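Local coordinates for protein importin subunit beta-1 (Saccharomyces cerevisiae, PDB 5OWU) that serves as the importin beta subunit in nuclear protein import, associating with importin alpha, which recognises the classical nuclear localization signal of cargo, at residues L744-Y758 and T778-L792. Sequence-based numbering, arbitrary orientation.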
ATOM      1  N   LEU A 744      -2.431  10.072   1.013  1.00 65.99           N
ATOM      2  CA  LEU A 744      -3.695   9.969   1.737  1.00 69.97           C
ATOM      3  C   LEU A 744      -3.554   9.055   2.949  1.00 63.98           C
ATOM      4  O   LEU A 744      -4.093   9.351   4.024  1.00 60.26           O
ATOM      5  CB  LEU A 744      -4.808   9.487   0.800  1.00 68.06           C
ATOM      6  CG  LEU A 744      -4.820   8.047   0.276  1.00 78.54           C
ATOM      7  CD1 LEU A 744      -5.499   7.084   1.252  1.00 81.87           C
ATOM      8  CD2 LEU A 744      -5.520   7.991  -1.076  1.00 81.06           C
ATOM      9  N   ASP A 745      -2.815   7.950   2.806  1.00 52.67           N
ATOM     10  CA  ASP A 745      -2.620   7.052   3.941  1.00 62.16           C
ATOM     11  C   ASP A 745      -1.817   7.728   5.047  1.00 54.31           C
ATOM     12  O   ASP A 745      -2.155   7.608   6.234  1.00 49.60           O
ATOM     13  CB  ASP A 745      -1.925   5.768   3.491  1.00 61.03           C
ATOM     14  CG  ASP A 745      -2.830   4.872   2.671  1.00 72.55           C
ATOM     15  OD1 ASP A 745      -4.068   4.993   2.800  1.00 72.46           O
ATOM     16  OD2 ASP A 745      -2.301   4.042   1.901  1.00 80.57           O
ATOM     17  N   TYR A 746      -0.746   8.438   4.681  1.00 60.37           N
ATOM     18  CA  TYR A 746       0.007   9.176   5.686  1.00 59.52           C
ATOM     19  C   TYR A 746      -0.889  10.171   6.411  1.00 51.00           C
ATOM     20  O   TYR A 746      -0.848  10.274   7.643  1.00 51.13           O
ATOM     21  CB  TYR A 746       1.195   9.898   5.052  1.00 54.89           C
ATOM     22  CG  TYR A 746       1.931  10.757   6.053  1.00 58.91           C
ATOM     23  CD1 TYR A 746       2.700  10.179   7.057  1.00 61.71           C
ATOM     24  CD2 TYR A 746       1.837  12.144   6.015  1.00 69.64           C
ATOM     25  CE1 TYR A 746       3.366  10.956   7.986  1.00 55.90           C
ATOM     26  CE2 TYR A 746       2.500  12.932   6.940  1.00 56.55           C
ATOM     27  CZ  TYR A 746       3.261  12.331   7.925  1.00 59.23           C
ATOM     28  OH  TYR A 746       3.925  13.107   8.847  1.00 55.19           O
ATOM     29  N   GLN A 747      -1.713  10.908   5.663  1.00 49.59           N
ATOM     30  CA  GLN A 747      -2.623  11.856   6.296  1.00 54.49           C
ATOM     31  C   GLN A 747      -3.550  11.146   7.272  1.00 55.38           C
ATOM     32  O   GLN A 747      -3.853  11.676   8.348  1.00 39.72           O
ATOM     33  CB  GLN A 747      -3.434  12.603   5.242  1.00 49.25           C
ATOM     34  CG  GLN A 747      -4.257  13.751   5.805  1.00 52.25           C
ATOM     35  CD  GLN A 747      -5.662  13.807   5.231  1.00 59.54           C
ATOM     36  OE1 GLN A 747      -6.257  12.778   4.913  1.00 66.69           O
ATOM     37  NE2 GLN A 747      -6.198  15.016   5.096  1.00 66.41           N
ATOM     38  N   ILE A 748      -4.011   9.941   6.915  1.00 45.11           N
ATOM     39  CA  ILE A 748      -4.839   9.171   7.841  1.00 38.18           C
ATOM     40  C   ILE A 748      -4.060   8.856   9.111  1.00 44.57           C
ATOM     41  O   ILE A 748      -4.607   8.902  10.217  1.00 41.53           O
ATOM     42  CB  ILE A 748      -5.358   7.887   7.166  1.00 50.26           C
ATOM     43  CG1 ILE A 748      -6.345   8.226   6.042  1.00 46.35           C
ATOM     44  CG2 ILE A 748      -6.013   6.954   8.191  1.00 46.21           C
ATOM     45  CD1 ILE A 748      -7.667   8.815   6.508  1.00 46.03           C
ATOM     46  N   LYS A 749      -2.773   8.525   8.980  1.00 41.99           N
ATOM     47  CA  LYS A 749      -1.978   8.265  10.175  1.00 40.43           C
ATOM     48  C   LYS A 749      -1.901   9.508  11.055  1.00 46.44           C
ATOM     49  O   LYS A 749      -2.065   9.426  12.281  1.00 36.18           O
ATOM     50  CB  LYS A 749      -0.581   7.787   9.782  1.00 45.94           C
ATOM     51  CG  LYS A 749      -0.544   6.348   9.285  1.00 56.91           C
ATOM     52  CD  LYS A 749      -0.608   5.361  10.443  1.00 60.04           C
ATOM     53  CE  LYS A 749      -1.102   3.990   9.994  1.00 64.52           C
ATOM     54  NZ  LYS A 749      -2.568   3.992   9.714  1.00 59.94           N
ATOM     55  N   VAL A 750      -1.673  10.673  10.441  1.00 40.66           N
ATOM     56  CA  VAL A 750      -1.605  11.923  11.195  1.00 41.69           C
ATOM     57  C   VAL A 750      -2.919  12.174  11.928  1.00 38.20           C
ATOM     58  O   VAL A 750      -2.930  12.509  13.118  1.00 33.33           O
ATOM     59  CB  VAL A 750      -1.239  13.092  10.260  1.00 49.76           C
ATOM     60  CG1 VAL A 750      -1.215  14.425  11.018  1.00 46.19           C
ATOM     61  CG2 VAL A 750       0.117  12.840   9.609  1.00 43.34           C
ATOM     62  N   LEU A 751      -4.049  12.005  11.236  1.00 39.77           N
ATOM     63  CA  LEU A 751      -5.339  12.256  11.874  1.00 36.78           C
ATOM     64  C   LEU A 751      -5.601  11.265  13.004  1.00 31.23           C
ATOM     65  O   LEU A 751      -6.156  11.636  14.048  1.00 33.06           O
ATOM     66  CB  LEU A 751      -6.461  12.206  10.835  1.00 36.92           C
ATOM     67  CG  LEU A 751      -6.421  13.321   9.781  1.00 46.75           C
ATOM     68  CD1 LEU A 751      -7.454  13.082   8.685  1.00 47.03           C
ATOM     69  CD2 LEU A 751      -6.645  14.689  10.423  1.00 34.44           C
ATOM     70  N   GLU A 752      -5.205  10.003  12.824  1.00 32.93           N
ATOM     71  CA  GLU A 752      -5.344   9.028  13.902  1.00 33.57           C
ATOM     72  C   GLU A 752      -4.537   9.451  15.127  1.00 32.24           C
ATOM     73  O   GLU A 752      -4.995   9.301  16.270  1.00 31.20           O
ATOM     74  CB  GLU A 752      -4.909   7.643  13.416  1.00 33.33           C
ATOM     75  CG  GLU A 752      -5.884   7.008  12.436  1.00 40.67           C
ATOM     76  CD  GLU A 752      -5.385   5.703  11.849  1.00 46.56           C
ATOM     77  OE1 GLU A 752      -4.159   5.459  11.866  1.00 45.06           O
ATOM     78  OE2 GLU A 752      -6.230   4.926  11.360  1.00 40.56           O
ATOM     79  N   ALA A 753      -3.329   9.990  14.906  1.00 32.44           N
ATOM     80  CA  ALA A 753      -2.519  10.473  16.023  1.00 31.18           C
ATOM     81  C   ALA A 753      -3.163  11.677  16.697  1.00 31.51           C
ATOM     82  O   ALA A 753      -3.090  11.822  17.925  1.00 32.81           O
ATOM     83  CB  ALA A 753      -1.113  10.834  15.548  1.00 31.99           C
ATOM     84  N   VAL A 754      -3.782  12.565  15.916  1.00 28.57           N
ATOM     85  CA  VAL A 754      -4.488  13.688  16.523  1.00 29.29           C
ATOM     86  C   VAL A 754      -5.611  13.167  17.410  1.00 30.25           C
ATOM     87  O   VAL A 754      -5.819  13.654  18.530  1.00 27.65           O
ATOM     88  CB  VAL A 754      -4.998  14.657  15.437  1.00 30.33           C
ATOM     89  CG1 VAL A 754      -5.938  15.716  16.030  1.00 33.66           C
ATOM     90  CG2 VAL A 754      -3.813  15.341  14.751  1.00 31.16           C
ATOM     91  N   LEU A 755      -6.329  12.140  16.942  1.00 35.39           N
ATOM     92  CA  LEU A 755      -7.368  11.535  17.773  1.00 31.01           C
ATOM     93  C   LEU A 755      -6.792  11.012  19.086  1.00 25.78           C
ATOM     94  O   LEU A 755      -7.376  11.231  20.156  1.00 31.28           O
ATOM     95  CB  LEU A 755      -8.070  10.415  17.006  1.00 32.27           C
ATOM     96  CG  LEU A 755      -9.185   9.666  17.747  1.00 29.30           C
ATOM     97  CD1 LEU A 755     -10.235  10.617  18.306  1.00 28.12           C
ATOM     98  CD2 LEU A 755      -9.824   8.647  16.799  1.00 42.58           C
ATOM     99  N   ASP A 756      -5.645  10.319  19.026  1.00 32.76           N
ATOM    100  CA  ASP A 756      -4.973   9.896  20.258  1.00 30.70           C
ATOM    101  C   ASP A 756      -4.729  11.089  21.180  1.00 34.18           C
ATOM    102  O   ASP A 756      -5.012  11.040  22.387  1.00 28.82           O
ATOM    103  CB  ASP A 756      -3.629   9.223  19.942  1.00 25.35           C
ATOM    104  CG  ASP A 756      -3.776   7.834  19.350  1.00 27.16           C
ATOM    105  OD1 ASP A 756      -4.846   7.221  19.507  1.00 30.94           O
ATOM    106  OD2 ASP A 756      -2.795   7.353  18.746  1.00 33.19           O
ATOM    107  N   ALA A 757      -4.166  12.161  20.622  1.00 25.29           N
ATOM    108  CA  ALA A 757      -3.832  13.333  21.426  1.00 25.93           C
ATOM    109  C   ALA A 757      -5.061  13.870  22.143  1.00 23.66           C
ATOM    110  O   ALA A 757      -5.023  14.132  23.354  1.00 23.73           O
ATOM    111  CB  ALA A 757      -3.205  14.411  20.544  1.00 32.86           C
ATOM    112  N   TYR A 758      -6.169  14.035  21.411  1.00 27.22           N
ATOM    113  CA  TYR A 758      -7.367  14.618  22.008  1.00 25.73           C
ATOM    114  C   TYR A 758      -7.969  13.692  23.057  1.00 25.73           C
ATOM    115  O   TYR A 758      -8.495  14.161  24.075  1.00 26.70           O
ATOM    116  CB  TYR A 758      -8.405  14.940  20.926  1.00 25.92           C
ATOM    117  CG  TYR A 758      -8.056  16.111  20.021  1.00 31.95           C
ATOM    118  CD1 TYR A 758      -7.166  17.101  20.429  1.00 29.48           C
ATOM    119  CD2 TYR A 758      -8.621  16.225  18.755  1.00 26.12           C
ATOM    120  CE1 TYR A 758      -6.850  18.161  19.606  1.00 34.39           C
ATOM    121  CE2 TYR A 758      -8.310  17.284  17.924  1.00 33.94           C
ATOM    122  CZ  TYR A 758      -7.423  18.248  18.354  1.00 33.11           C
ATOM    123  OH  TYR A 758      -7.106  19.305  17.535  1.00 30.96           O
ATOM    124  N   THR A 778     -12.537  23.284  18.042  1.00 32.23           N
ATOM    125  CA  THR A 778     -11.449  22.659  17.291  1.00 40.05           C
ATOM    126  C   THR A 778     -11.572  21.137  17.306  1.00 29.43           C
ATOM    127  O   THR A 778     -11.445  20.466  16.266  1.00 35.73           O
ATOM    128  CB  THR A 778     -10.112  23.103  17.891  1.00 43.28           C
ATOM    129  OG1 THR A 778      -9.869  24.473  17.554  1.00 53.55           O
ATOM    130  CG2 THR A 778      -8.957  22.260  17.386  1.00 48.47           C
ATOM    131  N   ILE A 779     -11.813  20.570  18.490  1.00 33.58           N
ATOM    132  CA  ILE A 779     -11.932  19.120  18.593  1.00 36.74           C
ATOM    133  C   ILE A 779     -13.113  18.636  17.767  1.00 34.44           C
ATOM    134  O   ILE A 779     -13.034  17.612  17.078  1.00 36.48           O
ATOM    135  CB  ILE A 779     -12.050  18.707  20.070  1.00 29.22           C
ATOM    136  CG1 ILE A 779     -10.751  19.073  20.809  1.00 29.20           C
ATOM    137  CG2 ILE A 779     -12.333  17.206  20.201  1.00 29.44           C
ATOM    138  CD1 ILE A 779     -10.845  18.970  22.296  1.00 28.83           C
ATOM    139  N   PHE A 780     -14.217  19.388  17.791  1.00 32.39           N
ATOM    140  CA  PHE A 780     -15.385  18.985  17.020  1.00 37.14           C
ATOM    141  C   PHE A 780     -15.124  19.067  15.523  1.00 38.45           C
ATOM    142  O   PHE A 780     -15.637  18.233  14.769  1.00 36.11           O
ATOM    143  CB  PHE A 780     -16.594  19.829  17.420  1.00 37.04           C
ATOM    144  CG  PHE A 780     -17.475  19.154  18.420  1.00 38.17           C
ATOM    145  CD1 PHE A 780     -18.511  18.343  18.000  1.00 35.84           C
ATOM    146  CD2 PHE A 780     -17.251  19.302  19.782  1.00 35.69           C
ATOM    147  CE1 PHE A 780     -19.322  17.706  18.916  1.00 48.88           C
ATOM    148  CE2 PHE A 780     -18.058  18.670  20.700  1.00 47.03           C
ATOM    149  CZ  PHE A 780     -19.095  17.865  20.264  1.00 39.46           C
ATOM    150  N   GLN A 781     -14.319  20.035  15.073  1.00 35.43           N
ATOM    151  CA  GLN A 781     -13.911  20.054  13.671  1.00 42.37           C
ATOM    152  C   GLN A 781     -13.168  18.774  13.315  1.00 41.24           C
ATOM    153  O   GLN A 781     -13.434  18.147  12.275  1.00 40.72           O
ATOM    154  CB  GLN A 781     -13.033  21.273  13.386  1.00 38.50           C
ATOM    155  CG  GLN A 781     -13.741  22.615  13.525  1.00 63.02           C
ATOM    156  CD  GLN A 781     -12.776  23.792  13.459  1.00 72.28           C
ATOM    157  OE1 GLN A 781     -11.660  23.669  12.946  1.00 71.12           O
ATOM    158  NE2 GLN A 781     -13.199  24.935  13.992  1.00 66.18           N
ATOM    159  N   PHE A 782     -12.231  18.358  14.174  1.00 34.15           N
ATOM    160  CA  PHE A 782     -11.557  17.089  13.913  1.00 33.05           C
ATOM    161  C   PHE A 782     -12.561  15.941  13.835  1.00 34.61           C
ATOM    162  O   PHE A 782     -12.507  15.106  12.922  1.00 38.55           O
ATOM    163  CB  PHE A 782     -10.511  16.794  14.981  1.00 37.38           C
ATOM    164  CG  PHE A 782      -9.899  15.440  14.832  1.00 34.39           C
ATOM    165  CD1 PHE A 782      -8.902  15.217  13.895  1.00 37.43           C
ATOM    166  CD2 PHE A 782     -10.354  14.376  15.591  1.00 36.37           C
ATOM    167  CE1 PHE A 782      -8.354  13.963  13.738  1.00 38.30           C
ATOM    168  CE2 PHE A 782      -9.806  13.121  15.441  1.00 36.98           C
ATOM    169  CZ  PHE A 782      -8.805  12.914  14.511  1.00 41.55           C
ATOM    170  N   ILE A 783     -13.478  15.871  14.802  1.00 37.59           N
ATOM    171  CA  ILE A 783     -14.433  14.768  14.832  1.00 36.69           C
ATOM    172  C   ILE A 783     -15.246  14.747  13.544  1.00 45.65           C
ATOM    173  O   ILE A 783     -15.507  13.681  12.973  1.00 42.82           O
ATOM    174  CB  ILE A 783     -15.325  14.867  16.084  1.00 36.06           C
ATOM    175  CG1 ILE A 783     -14.459  14.753  17.350  1.00 34.52           C
ATOM    176  CG2 ILE A 783     -16.388  13.774  16.064  1.00 37.84           C
ATOM    177  CD1 ILE A 783     -15.218  14.849  18.669  1.00 28.61           C
ATOM    178  N   ALA A 784     -15.635  15.925  13.052  1.00 37.91           N
ATOM    179  CA  ALA A 784     -16.319  15.998  11.767  1.00 41.64           C
ATOM    180  C   ALA A 784     -15.466  15.383  10.668  1.00 46.03           C
ATOM    181  O   ALA A 784     -15.974  14.641   9.815  1.00 47.43           O
ATOM    182  CB  ALA A 784     -16.665  17.452  11.436  1.00 43.31           C
ATOM    183  N   GLN A 785     -14.159  15.667  10.676  1.00 45.09           N
ATOM    184  CA  GLN A 785     -13.285  14.996   9.718  1.00 38.59           C
ATOM    185  C   GLN A 785     -13.396  13.483   9.848  1.00 45.98           C
ATOM    186  O   GLN A 785     -13.406  12.766   8.838  1.00 41.64           O
ATOM    187  CB  GLN A 785     -11.835  15.434   9.900  1.00 40.10           C
ATOM    188  CG  GLN A 785     -11.601  16.910   9.686  1.00 41.13           C
ATOM    189  CD  GLN A 785     -10.133  17.244   9.659  1.00 43.27           C
ATOM    190  OE1 GLN A 785      -9.359  16.620   8.936  1.00 50.24           O
ATOM    191  NE2 GLN A 785      -9.736  18.223  10.457  1.00 48.98           N
ATOM    192  N   VAL A 786     -13.484  12.972  11.079  1.00 39.33           N
ATOM    193  CA  VAL A 786     -13.632  11.529  11.264  1.00 41.27           C
ATOM    194  C   VAL A 786     -14.923  11.049  10.617  1.00 50.63           C
ATOM    195  O   VAL A 786     -14.948  10.039   9.904  1.00 49.47           O
ATOM    196  CB  VAL A 786     -13.585  11.162  12.760  1.00 45.76           C
ATOM    197  CG1 VAL A 786     -14.002   9.693  12.984  1.00 39.89           C
ATOM    198  CG2 VAL A 786     -12.197  11.396  13.320  1.00 42.33           C
ATOM    199  N   ALA A 787     -16.019  11.768  10.860  1.00 46.46           N
ATOM    200  CA  ALA A 787     -17.319  11.348  10.358  1.00 47.04           C
ATOM    201  C   ALA A 787     -17.413  11.431   8.841  1.00 51.11           C
ATOM    202  O   ALA A 787     -18.280  10.775   8.256  1.00 48.57           O
ATOM    203  CB  ALA A 787     -18.425  12.196  10.993  1.00 44.48           C
ATOM    204  N   GLU A 788     -16.545  12.211   8.191  1.00 58.47           N
ATOM    205  CA  GLU A 788     -16.616  12.369   6.740  1.00 64.21           C
ATOM    206  C   GLU A 788     -15.818  11.318   5.971  1.00 64.27           C
ATOM    207  O   GLU A 788     -16.256  10.880   4.904  1.00 55.84           O
ATOM    208  CB  GLU A 788     -16.122  13.758   6.336  1.00 55.06           C
ATOM    209  CG  GLU A 788     -17.203  14.820   6.335  1.00 75.53           C
ATOM    210  CD  GLU A 788     -16.642  16.215   6.135  1.00 84.68           C
ATOM    211  OE1 GLU A 788     -16.645  16.699   4.983  1.00 93.17           O
ATOM    212  OE2 GLU A 788     -16.187  16.825   7.127  1.00 79.95           O
ATOM    213  N   ASP A 789     -14.648  10.912   6.471  1.00 55.17           N
ATOM    214  CA  ASP A 789     -13.753  10.060   5.695  1.00 59.40           C
ATOM    215  C   ASP A 789     -13.912   8.614   6.132  1.00 60.82           C
ATOM    216  O   ASP A 789     -13.648   8.308   7.306  1.00 45.79           O
ATOM    217  CB  ASP A 789     -12.304  10.502   5.864  1.00 55.05           C
ATOM    218  CG  ASP A 789     -11.344   9.722   4.971  1.00 60.99           C
ATOM    219  OD1 ASP A 789     -11.631   8.548   4.646  1.00 56.85           O
ATOM    220  OD2 ASP A 789     -10.297  10.286   4.589  1.00 63.85           O
ATOM    221  N   PRO A 790     -14.312   7.694   5.241  1.00 61.98           N
ATOM    222  CA  PRO A 790     -14.458   6.284   5.651  1.00 54.40           C
ATOM    223  C   PRO A 790     -13.174   5.652   6.159  1.00 48.74           C
ATOM    224  O   PRO A 790     -13.229   4.751   7.006  1.00 44.49           O
ATOM    225  CB  PRO A 790     -14.943   5.596   4.365  1.00 55.64           C
ATOM    226  CG  PRO A 790     -15.502   6.685   3.528  1.00 59.12           C
ATOM    227  CD  PRO A 790     -14.693   7.895   3.832  1.00 59.95           C
ATOM    228  N   GLN A 791     -12.016   6.074   5.653  1.00 51.56           N
ATOM    229  CA  GLN A 791     -10.766   5.532   6.165  1.00 55.26           C
ATOM    230  C   GLN A 791     -10.635   5.757   7.666  1.00 58.16           C
ATOM    231  O   GLN A 791      -9.863   5.050   8.325  1.00 48.41           O
ATOM    232  CB  GLN A 791      -9.588   6.161   5.422  1.00 65.19           C
ATOM    233  CG  GLN A 791      -9.621   5.933   3.917  1.00 69.93           C
ATOM    234  CD  GLN A 791      -8.392   6.484   3.223  1.00 77.83           C
ATOM    235  OE1 GLN A 791      -7.497   5.733   2.831  1.00 80.54           O
ATOM    236  NE2 GLN A 791      -8.339   7.807   3.072  1.00 76.11           N
ATOM    237  N   LEU A 792     -11.384   6.714   8.217  1.00 47.21           N
ATOM    238  CA  LEU A 792     -11.432   6.948   9.655  1.00 48.65           C
ATOM    239  C   LEU A 792     -12.635   6.266  10.304  1.00 48.39           C
ATOM    240  O   LEU A 792     -12.465   5.390  11.159  1.00 36.66           O
ATOM    241  CB  LEU A 792     -11.448   8.460   9.938  1.00 42.50           C
ATOM    242  CG  LEU A 792     -10.133   9.192   9.648  1.00 46.43           C
ATOM    243  CD1 LEU A 792     -10.317  10.712   9.660  1.00 41.48           C
ATOM    244  CD2 LEU A 792      -9.063   8.784  10.658  1.00 43.83           C
TER
HETATM  245  O   HOH W   1      -8.897  12.466   5.655  1.00 47.92           O
HETATM  246  O   HOH W   2      -8.650   5.383  11.004  1.00 43.63           O
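Phe782 drives its ring as a knob into a hole made by Leu751, Val754, Leu755 and Tyr758, a flat apolar group suited to a slot between helical turns. With CG anti to the backbone N (chi1 174°), the ring reaches the facing helix. Val754, whose beta-branch offers a methyl to the ring face, makes a CH-pi contact through CG1, 4.0 Å from the Phe782 ring centroid, while Leu755 CB packs 3.6 Å from Phe782 CE2. Tyr758 turns its edge to the Phe782 face in an offset edge-to-face pair, planes 82° apart; Ile779 CG1 sits almost exactly over the centre of the Tyr758 ring. Replacing Phe782 by an alanine is likely to open a gap among these four residues and leave the Tyr758 edge without the face it meets.

Farther along, branched aliphatic chains fill the interface: Leu751 CD1 lies 3.8 Å from Leu792 CD1, and Ile748 CD1 also rests on Gln791 CB (3.5 Å).

One water donates to Gln747 OE1 and Asp789 OD2, another to Glu752 OE2 and Gln791 O. The Asp789 carboxylate suits the N-cap of helix 790-793, OD1 accepting from Gln791 N (2.7 Å). Tyrosine serves twice, Tyr758 OH bonding Gln732 OE1; Gln785 NE2 bonds Gln732 O.

Segments 744-758 and 778-788 cross at -136°, joining HEAT repeats 17 and 18, the repeat-to-repeat stacking that builds an importin-beta solenoid.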